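Local coordinates for teichoic acid biosynthesis protein F (Staphylococcus epidermidis, PDB 3L7I) that probably takes part in teichoic acid biosynthesis and carries a region of the GT-B fold class, at residues Thr322-His325 against Val326-Val330; Arg470-Asn473 against Arg474-Arg478; Asn512-Leu515 against Val516-Asn520; Phe628-Gly631 against Ile632-Arg635. All blocks are in the same frame, centred on the assembly; numbering follows the deposited sequence.

Overall arrangement
The four contacts come in series along the chain, each joining residues about one turn apart. Interaction 1 lies on helix 316-331, its centre about 37 Å from the chain's centre, where that helix meets other subunits. Interaction 2, with its centre about 27 Å from that of interaction 1, lies on helix 465-476, which connects strands 438-441 and 481-484 of the seven-stranded parallel sheet. Interactions 3 and 4 lie across the chain's centre from both and touch each other, centres about 11 Å apart: Asn-512 ND2 stands 3.2 Å from Asp-629 OD2, a probable hydrogen bond. Two parallel sheets in one chain agree with a GT-B architecture, and interaction 4 leads into the six-stranded one.

Interaction 1 (Thr322-His325 against Val326-Val330); sequences TLRH and VKNIV. With SO4 (sulfate ion), chain F.
A chi1 of -173° turns the imidazole of His-325 trans to its own backbone nitrogen and directs it at Ile-329, one turn on, whose CD1 end comes over a ring face. The two are modelled too close together, so their exact spacing is doubtful. ND1 of the histidine and Ser-339 OG are hydrogen-bonded; Asn-328 ND2 is bonded to the same OG, so two residues of this helix share one contact on helix 336-344. Lys-327 also starts trans but is bent at chi3 (54°), which brings NZ to 3.1 Å from O4 of the sulfate ion, with a second, weak bond to O3. The same sulfate, probably supplied by the crystallisation liquor, is also hydrogen-bonded by Arg-333 of this chain and by Arg-320 of the third subunit. Beneath the side chains the backbone is regular: Lys-327 N points almost straight at Leu-323 O (3.1 Å, 178°), and Asn-328 N lies 2.9 Å from Arg-324 O. The CG2 branch of Val-326 rests 3.3 Å from Thr-322 O. Val-326 packs against His-325 of the second subunit, while Leu-323 and Lys-327 meet Lys-327 and Leu-323 of the third. This is alpha-helical i to i+4 geometry in a helix that packs on its own copies within an oligomer.

Interaction 2 (Arg470-Asn473 against Arg474-Arg478); sequences RNFN and RETSR
Arg-470 and Arg-474 run side by side in the same direction, one helical turn apart, with their guanidinium planes turned 47° from each other. NH2 of Arg-474 lies over a face of the Arg-470 group; the modelled gap to Arg-470 NH1 is 2.7 Å, a spacing that is uncertain, and as both atoms are donors this is a meeting of like charges, not a bond. Asn-471 OD1 stands over a face of the Arg-474 guanidinium, 3.9 Å from its NE. On another side of the helix, the CG2 methyl of Thr-476 meets the edge of the Phe-472 ring in its plane, 3.7 Å from CD1, and the two side chains cross at about a right angle. Further bonds follow in the last turn and the residues after it. Ser-477 OG gives a hydrogen bond to Arg-474 O at 2.9 Å, and Ser-477 N reaches Asn-473 O at 3.1 Å. Arg-478 NH1 forms a salt bridge with Glu-475 OE1 (2.6 Å), received on the syn side and nearly in the guanidinium plane. The other carboxylate oxygen, OE2, is hydrogen-bonded to Tyr-439 OH, Trp-479 NE1 and Thr-427 N, which should fix the rotation of the group. Farther out, Phe-472 makes a cation-pi contact with Arg-426, and Thr-476 OG1 is hydrogen-bonded to Phe-497 O. Helix 465-476 is the crossover of a beta-alpha-beta unit, running between strands 438-441 and 481-484, which are adjacent and parallel in the seven-stranded sheet.

Interaction 3 (Asn512-Leu515 against Val516-Asn520); sequences NDVL and VNRAN
The contact spans the end of short helix 513-517: Asp-513 meets Asn-517 in its last turn, and Val-514 meets Arg-518, just beyond it. The carbonyl pattern records the change. Asp-513 O accepts twice: Asn-517 N lies in the carbonyl plane at 2.9 Å with an N-H...O angle of 164°, whereas Val-516 N, at 2.8 Å, stands 49° out of that plane and is less straight. The next bond, Arg-518 N to Val-514 O, is weak, and Arg-518 is the first residue to leave helical backbone angles. Its side chain crosses that of Val-514, with CG 3.8 Å from the CG1 methyl. Bends at chi2 and chi3 then carry the guanidinium off to a salt bridge with Asp-521 and a cation-pi contact with Tyr-524. In the chain, the helix follows strand 504-506, an outermost strand of the seven-stranded sheet, and precedes helix 522-531 and strand 539-543 of the second sheet, so it lies on the passage between the two halves of a GT-B-like fold. Asp-513 is directed to the start of helix 706-721, where OD2 is hydrogen-bonded to Ser-707 OG and OD1 to Ala-706 N. Asn-517 ND2 is hydrogen-bonded to Gly-704 O, two residues before Ala-706. Leu-515 instead packs on Phe-613 and Leu-614 of helix 609-614, and Ala-519 CB comes 3.7 Å from Leu-515 O.

Interaction 4 (Phe628-Gly631 against Ile632-Arg635); sequences FDYG and ILKR
The Tyr-630 ring and the Arg-635 guanidinium stand nearly perpendicular, their planes 84° apart, with the tyrosine OH at the guanidinium edge, 3.8 Å from NE. Over one face of that guanidinium sits the CD1 methyl of Leu-633, which also comes 3.8 Å from Tyr-630 CE1, so a single leucine branch touches both flat groups. The backbone that brings them together is an alpha-helix tightening into a 3-10 turn: three successive i+3 to i bonds join Ile-632 N to Asp-629 O, Leu-633 N to Tyr-630 O, and Lys-634 N to Gly-631 O (3.1 Å). In each the donor stands well above the carbonyl plane, by 67° in the last. Lys-634 then takes a left-handed backbone conformation, and the chain proceeds into strand 637-640 of the six-stranded parallel sheet. The chi1 of Tyr-630 is -176°, which puts its ring beside its own carbonyl carbon and lets the hydroxyl reach Arg-635 CB at 3.4 Å. Outside the turn, Tyr-630 OH and Arg-635 NH1 are both hydrogen-bonded to Ser-616 O, and NH1 also to Leu-614 O; a shared acceptor agrees with the ring and guanidinium being held together. Asp-629 OD2 forms a salt bridge with Arg-511 NH2, while the carbonyl oxygen of Asp-629 lies 3.3 Å from the CG1 methylene of Ile-632.

Interaction 1 (Thr322-His325 against Val326-Val330)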
# COMPACT_ATOMS: atom_id res chain seq x y z
N THR A 322 -5.40 6.06 -8.72
CA THR A 322 -5.57 4.65 -8.42
C THR A 322 -5.57 4.43 -6.91
O THR A 322 -6.41 3.70 -6.36
CB THR A 322 -4.45 3.83 -9.10
OG1 THR A 322 -4.84 3.53 -10.45
CG2 THR A 322 -4.15 2.53 -8.34
N LEU A 323 -4.61 5.06 -6.24
CA LEU A 323 -4.55 4.94 -4.80
C LEU A 323 -5.79 5.54 -4.14
O LEU A 323 -6.29 4.97 -3.18
CB LEU A 323 -3.28 5.59 -4.28
CG LEU A 323 -2.21 4.72 -3.63
CD1 LEU A 323 -2.19 3.27 -4.15
CD2 LEU A 323 -0.88 5.40 -3.83
N ARG A 324 -6.31 6.64 -4.67
CA ARG A 324 -7.44 7.27 -4.01
C ARG A 324 -8.66 6.35 -4.04
O ARG A 324 -9.39 6.20 -3.06
CB ARG A 324 -7.77 8.63 -4.62
CG ARG A 324 -8.61 9.50 -3.68
CD ARG A 324 -8.26 10.99 -3.82
NE ARG A 324 -8.00 11.32 -5.22
CZ ARG A 324 -6.86 11.84 -5.68
NH1 ARG A 324 -5.87 12.12 -4.84
NH2 ARG A 324 -6.73 12.10 -6.99
N HIS A 325 -8.85 5.73 -5.19
CA HIS A 325 -9.96 4.81 -5.39
C HIS A 325 -9.90 3.55 -4.49
O HIS A 325 -10.95 3.05 -4.06
CB HIS A 325 -10.06 4.43 -6.86
CG HIS A 325 -11.27 3.63 -7.19
ND1 HIS A 325 -12.56 4.08 -6.92
CD2 HIS A 325 -11.41 2.41 -7.75
CE1 HIS A 325 -13.42 3.16 -7.32
NE2 HIS A 325 -12.75 2.14 -7.82
N VAL A 326 -8.68 3.04 -4.22
CA VAL A 326 -8.54 1.91 -3.32
C VAL A 326 -9.02 2.36 -1.98
O VAL A 326 -9.85 1.68 -1.36
CB VAL A 326 -7.07 1.47 -3.16
CG1 VAL A 326 -6.94 0.41 -2.02
CG2 VAL A 326 -6.50 0.95 -4.47
N LYS A 327 -8.50 3.50 -1.53
CA LYS A 327 -8.94 4.12 -0.29
C LYS A 327 -10.47 4.15 -0.20
O LYS A 327 -11.04 3.55 0.70
CB LYS A 327 -8.34 5.53 -0.11
CG LYS A 327 -8.51 6.13 1.30
CD LYS A 327 -7.70 7.39 1.50
CE LYS A 327 -7.99 8.46 0.42
NZ LYS A 327 -7.30 9.81 0.65
N ASN A 328 -11.14 4.80 -1.15
CA ASN A 328 -12.59 4.88 -1.12
C ASN A 328 -13.32 3.53 -1.16
O ASN A 328 -14.35 3.34 -0.50
CB ASN A 328 -13.10 5.75 -2.25
CG ASN A 328 -12.79 7.21 -2.04
OD1 ASN A 328 -12.56 7.66 -0.90
ND2 ASN A 328 -12.76 7.97 -3.14
N ILE A 329 -12.80 2.59 -1.94
CA ILE A 329 -13.42 1.28 -1.95
C ILE A 329 -13.30 0.57 -0.59
O ILE A 329 -14.29 0.09 -0.05
CB ILE A 329 -12.88 0.34 -3.06
CG1 ILE A 329 -13.88 0.25 -4.21
CG2 ILE A 329 -12.82 -1.07 -2.53
CD1 ILE A 329 -13.79 1.34 -5.15
N VAL A 330 -12.10 0.47 -0.04
CA VAL A 330 -11.96 -0.28 1.21
C VAL A 330 -12.58 0.45 2.39
O VAL A 330 -13.09 -0.18 3.30
CB VAL A 330 -10.51 -0.55 1.53
CG1 VAL A 330 -10.37 -1.14 2.92
CG2 VAL A 330 -9.92 -1.43 0.45
S SO4 F . -8.07 10.58 4.25
O1 SO4 F . -8.68 9.92 5.40
O2 SO4 F . -7.73 11.95 4.61
O3 SO4 F . -6.84 9.87 3.90
O4 SO4 F . -9.04 10.55 3.15

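Interaction 2 (Arg470-Asn473 against Arg474-Arg478)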
# COMPACT_ATOMS: atom_id res chain seq x y z
N ARG A 470 -9.54 31.87 -7.32
CA ARG A 470 -8.81 30.86 -8.06
C ARG A 470 -9.77 29.77 -8.55
O ARG A 470 -9.75 29.39 -9.71
CB ARG A 470 -7.68 30.23 -7.24
CG ARG A 470 -7.27 28.82 -7.71
CD ARG A 470 -5.87 28.40 -7.29
NE ARG A 470 -5.76 27.87 -5.93
CZ ARG A 470 -6.46 26.82 -5.47
NH1 ARG A 470 -7.35 26.21 -6.24
NH2 ARG A 470 -6.29 26.39 -4.22
N ASN A 471 -10.62 29.28 -7.65
CA ASN A 471 -11.53 28.21 -8.01
C ASN A 471 -12.58 28.64 -9.00
O ASN A 471 -12.98 27.86 -9.86
CB ASN A 471 -12.21 27.63 -6.77
CG ASN A 471 -11.29 26.74 -5.97
OD1 ASN A 471 -10.34 26.17 -6.51
ND2 ASN A 471 -11.55 26.63 -4.67
N PHE A 472 -13.03 29.88 -8.86
CA PHE A 472 -14.05 30.39 -9.75
C PHE A 472 -13.40 30.52 -11.11
O PHE A 472 -14.02 30.29 -12.15
CB PHE A 472 -14.54 31.75 -9.26
CG PHE A 472 -15.97 32.04 -9.61
CD1 PHE A 472 -16.40 31.97 -10.93
CD2 PHE A 472 -16.87 32.39 -8.64
CE1 PHE A 472 -17.71 32.23 -11.25
CE2 PHE A 472 -18.19 32.66 -8.96
CZ PHE A 472 -18.60 32.59 -10.26
N ASN A 473 -12.13 30.87 -11.11
CA ASN A 473 -11.42 31.09 -12.35
C ASN A 473 -11.28 29.76 -13.06
O ASN A 473 -11.36 29.71 -14.29
CB ASN A 473 -10.05 31.73 -12.08
CG ASN A 473 -9.31 32.07 -13.35
OD1 ASN A 473 -9.84 31.90 -14.46
ND2 ASN A 473 -8.07 32.54 -13.21
N ARG A 474 -11.06 28.70 -12.29
CA ARG A 474 -10.94 27.35 -12.83
C ARG A 474 -12.22 26.94 -13.57
O ARG A 474 -12.15 26.33 -14.65
CB ARG A 474 -10.67 26.35 -11.70
CG ARG A 474 -9.21 26.10 -11.39
CD ARG A 474 -9.02 25.20 -10.14
NE ARG A 474 -7.79 25.55 -9.41
CZ ARG A 474 -6.96 24.68 -8.82
NH1 ARG A 474 -7.22 23.37 -8.88
NH2 ARG A 474 -5.87 25.10 -8.19
N GLU A 475 -13.38 27.25 -12.99
CA GLU A 475 -14.66 26.86 -13.56
C GLU A 475 -14.95 27.63 -14.83
O GLU A 475 -15.36 27.03 -15.83
CB GLU A 475 -15.79 27.07 -12.54
CG GLU A 475 -17.22 27.16 -13.12
CD GLU A 475 -17.70 25.88 -13.81
OE1 GLU A 475 -16.88 24.94 -13.93
OE2 GLU A 475 -18.88 25.81 -14.24
N THR A 476 -14.74 28.94 -14.83
CA THR A 476 -15.10 29.69 -16.03
C THR A 476 -14.16 29.34 -17.18
O THR A 476 -14.54 29.40 -18.35
CB THR A 476 -15.14 31.20 -15.82
OG1 THR A 476 -13.80 31.71 -15.77
CG2 THR A 476 -15.87 31.54 -14.55
N SER A 477 -12.93 28.96 -16.85
CA SER A 477 -12.00 28.61 -17.90
C SER A 477 -12.50 27.43 -18.73
O SER A 477 -12.02 27.19 -19.83
CB SER A 477 -10.61 28.30 -17.34
OG SER A 477 -10.47 26.92 -16.98
N ARG A 478 -13.46 26.68 -18.19
CA ARG A 478 -13.96 25.49 -18.86
C ARG A 478 -15.21 25.79 -19.71
O ARG A 478 -15.65 24.96 -20.50
CB ARG A 478 -14.30 24.40 -17.84
CG ARG A 478 -13.24 24.12 -16.79
CD ARG A 478 -13.61 22.92 -15.94
NE ARG A 478 -14.86 23.10 -15.21
CZ ARG A 478 -15.50 22.11 -14.59
NH1 ARG A 478 -16.64 22.33 -13.95
NH2 ARG A 478 -15.00 20.88 -14.63

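Interaction 3 (Asn512-Leu515 against Val516-Asn520)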
# COMPACT_ATOMS: atom_id res chain seq x y z
N ASN A 512 -36.12 33.79 -20.97
CA ASN A 512 -36.82 35.04 -21.22
C ASN A 512 -37.68 34.98 -22.49
O ASN A 512 -38.54 35.83 -22.69
CB ASN A 512 -35.85 36.22 -21.29
CG ASN A 512 -35.37 36.70 -19.91
OD1 ASN A 512 -35.94 36.32 -18.89
ND2 ASN A 512 -34.33 37.53 -19.89
N ASP A 513 -37.46 33.95 -23.31
CA ASP A 513 -38.16 33.77 -24.58
C ASP A 513 -39.66 34.05 -24.43
O ASP A 513 -40.22 34.91 -25.15
CB ASP A 513 -37.95 32.35 -25.14
CG ASP A 513 -36.61 32.18 -25.90
OD1 ASP A 513 -35.89 33.19 -26.10
OD2 ASP A 513 -36.30 31.02 -26.29
N VAL A 514 -40.31 33.34 -23.51
CA VAL A 514 -41.75 33.49 -23.26
C VAL A 514 -42.19 34.95 -23.01
O VAL A 514 -43.33 35.30 -23.32
CB VAL A 514 -42.23 32.61 -22.06
CG1 VAL A 514 -42.76 31.28 -22.51
CG2 VAL A 514 -41.11 32.44 -21.07
N LEU A 515 -41.32 35.78 -22.42
CA LEU A 515 -41.70 37.16 -22.14
C LEU A 515 -41.85 37.91 -23.46
O LEU A 515 -42.64 38.85 -23.60
CB LEU A 515 -40.67 37.83 -21.23
CG LEU A 515 -40.43 37.13 -19.89
CD1 LEU A 515 -39.40 37.89 -19.10
CD2 LEU A 515 -41.70 36.98 -19.06
N VAL A 516 -41.10 37.47 -24.46
CA VAL A 516 -41.16 38.09 -25.77
C VAL A 516 -42.25 37.48 -26.67
O VAL A 516 -43.03 38.21 -27.30
CB VAL A 516 -39.80 38.01 -26.46
CG1 VAL A 516 -39.95 38.26 -27.94
CG2 VAL A 516 -38.84 39.00 -25.83
N ASN A 517 -42.33 36.15 -26.69
CA ASN A 517 -43.25 35.43 -27.59
C ASN A 517 -44.68 35.19 -27.10
O ASN A 517 -45.53 34.77 -27.89
CB ASN A 517 -42.67 34.07 -27.93
CG ASN A 517 -41.27 34.14 -28.43
OD1 ASN A 517 -40.92 35.04 -29.19
ND2 ASN A 517 -40.45 33.17 -28.02
N ARG A 518 -44.97 35.41 -25.82
CA ARG A 518 -46.19 34.90 -25.22
C ARG A 518 -46.97 35.89 -24.38
O ARG A 518 -48.02 35.54 -23.84
CB ARG A 518 -45.86 33.71 -24.32
CG ARG A 518 -45.37 32.47 -25.03
CD ARG A 518 -46.53 31.55 -25.32
NE ARG A 518 -46.25 30.19 -24.90
CZ ARG A 518 -47.17 29.22 -24.87
NH1 ARG A 518 -48.42 29.48 -25.23
NH2 ARG A 518 -46.83 28.00 -24.47
N ALA A 519 -46.47 37.12 -24.26
CA ALA A 519 -47.13 38.08 -23.38
C ALA A 519 -48.58 38.37 -23.80
O ALA A 519 -49.38 38.88 -23.00
CB ALA A 519 -46.33 39.36 -23.28
N ASN A 520 -48.93 38.01 -25.03
CA ASN A 520 -50.29 38.27 -25.52
C ASN A 520 -51.11 37.01 -25.81
O ASN A 520 -52.23 37.09 -26.32
CB ASN A 520 -50.27 39.21 -26.72
CG ASN A 520 -49.81 40.61 -26.35
OD1 ASN A 520 -50.62 41.54 -26.27
ND2 ASN A 520 -48.52 40.77 -26.08

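Interaction 4 (Phe628-Gly631 against Ile632-Arg635)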
# COMPACT_ATOMS: atom_id res chain seq x y z
N PHE A 628 -34.13 43.10 -14.33
CA PHE A 628 -33.62 43.14 -15.69
C PHE A 628 -34.42 42.20 -16.56
O PHE A 628 -34.44 42.35 -17.78
CB PHE A 628 -32.14 42.76 -15.75
CG PHE A 628 -31.23 43.71 -15.03
CD1 PHE A 628 -31.11 45.02 -15.43
CD2 PHE A 628 -30.46 43.27 -13.98
CE1 PHE A 628 -30.27 45.88 -14.79
CE2 PHE A 628 -29.61 44.14 -13.33
CZ PHE A 628 -29.52 45.44 -13.74
N ASP A 629 -35.05 41.20 -15.95
CA ASP A 629 -35.85 40.25 -16.70
C ASP A 629 -37.20 40.86 -16.97
O ASP A 629 -37.65 40.97 -18.12
CB ASP A 629 -36.05 38.97 -15.90
CG ASP A 629 -34.76 38.20 -15.69
OD1 ASP A 629 -34.46 37.88 -14.52
OD2 ASP A 629 -34.05 37.92 -16.69
N TYR A 630 -37.86 41.26 -15.89
CA TYR A 630 -39.22 41.77 -15.93
C TYR A 630 -39.32 42.95 -16.89
O TYR A 630 -40.36 43.18 -17.50
CB TYR A 630 -39.68 42.14 -14.53
CG TYR A 630 -41.08 42.59 -14.47
CD1 TYR A 630 -42.12 41.69 -14.65
CD2 TYR A 630 -41.39 43.91 -14.25
CE1 TYR A 630 -43.45 42.12 -14.62
CE2 TYR A 630 -42.71 44.36 -14.21
CZ TYR A 630 -43.73 43.46 -14.39
OH TYR A 630 -45.02 43.88 -14.35
N GLY A 631 -38.20 43.67 -17.04
CA GLY A 631 -38.10 44.84 -17.89
C GLY A 631 -38.39 44.62 -19.37
O GLY A 631 -38.69 45.56 -20.10
N ILE A 632 -38.30 43.38 -19.82
CA ILE A 632 -38.64 43.11 -21.19
C ILE A 632 -40.10 43.47 -21.44
O ILE A 632 -40.48 43.82 -22.56
CB ILE A 632 -38.43 41.64 -21.52
CG1 ILE A 632 -36.95 41.26 -21.35
CG2 ILE A 632 -38.92 41.36 -22.93
CD1 ILE A 632 -36.69 39.75 -21.29
N LEU A 633 -40.92 43.41 -20.39
CA LEU A 633 -42.36 43.64 -20.54
C LEU A 633 -42.75 45.12 -20.59
O LEU A 633 -43.90 45.44 -20.93
CB LEU A 633 -43.15 42.89 -19.45
CG LEU A 633 -43.04 41.36 -19.46
CD1 LEU A 633 -43.54 40.72 -18.13
CD2 LEU A 633 -43.75 40.78 -20.66
N LYS A 634 -41.80 46.01 -20.27
CA LYS A 634 -42.02 47.47 -20.25
C LYS A 634 -43.20 47.83 -19.35
O LYS A 634 -44.09 48.58 -19.74
CB LYS A 634 -42.22 48.04 -21.65
CG LYS A 634 -41.15 47.66 -22.64
CD LYS A 634 -41.28 48.43 -23.96
CE LYS A 634 -40.73 47.62 -25.13
NZ LYS A 634 -40.72 48.40 -26.40
N ARG A 635 -43.20 47.27 -18.16
CA ARG A 635 -44.26 47.52 -17.21
C ARG A 635 -43.65 48.24 -16.02
O ARG A 635 -42.44 48.28 -15.87
CB ARG A 635 -44.95 46.20 -16.80
CG ARG A 635 -46.21 45.88 -17.58
CD ARG A 635 -46.11 44.71 -18.52
NE ARG A 635 -46.51 43.47 -17.86
CZ ARG A 635 -47.01 42.38 -18.47
NH1 ARG A 635 -47.30 41.31 -17.73
NH2 ARG A 635 -47.21 42.34 -19.78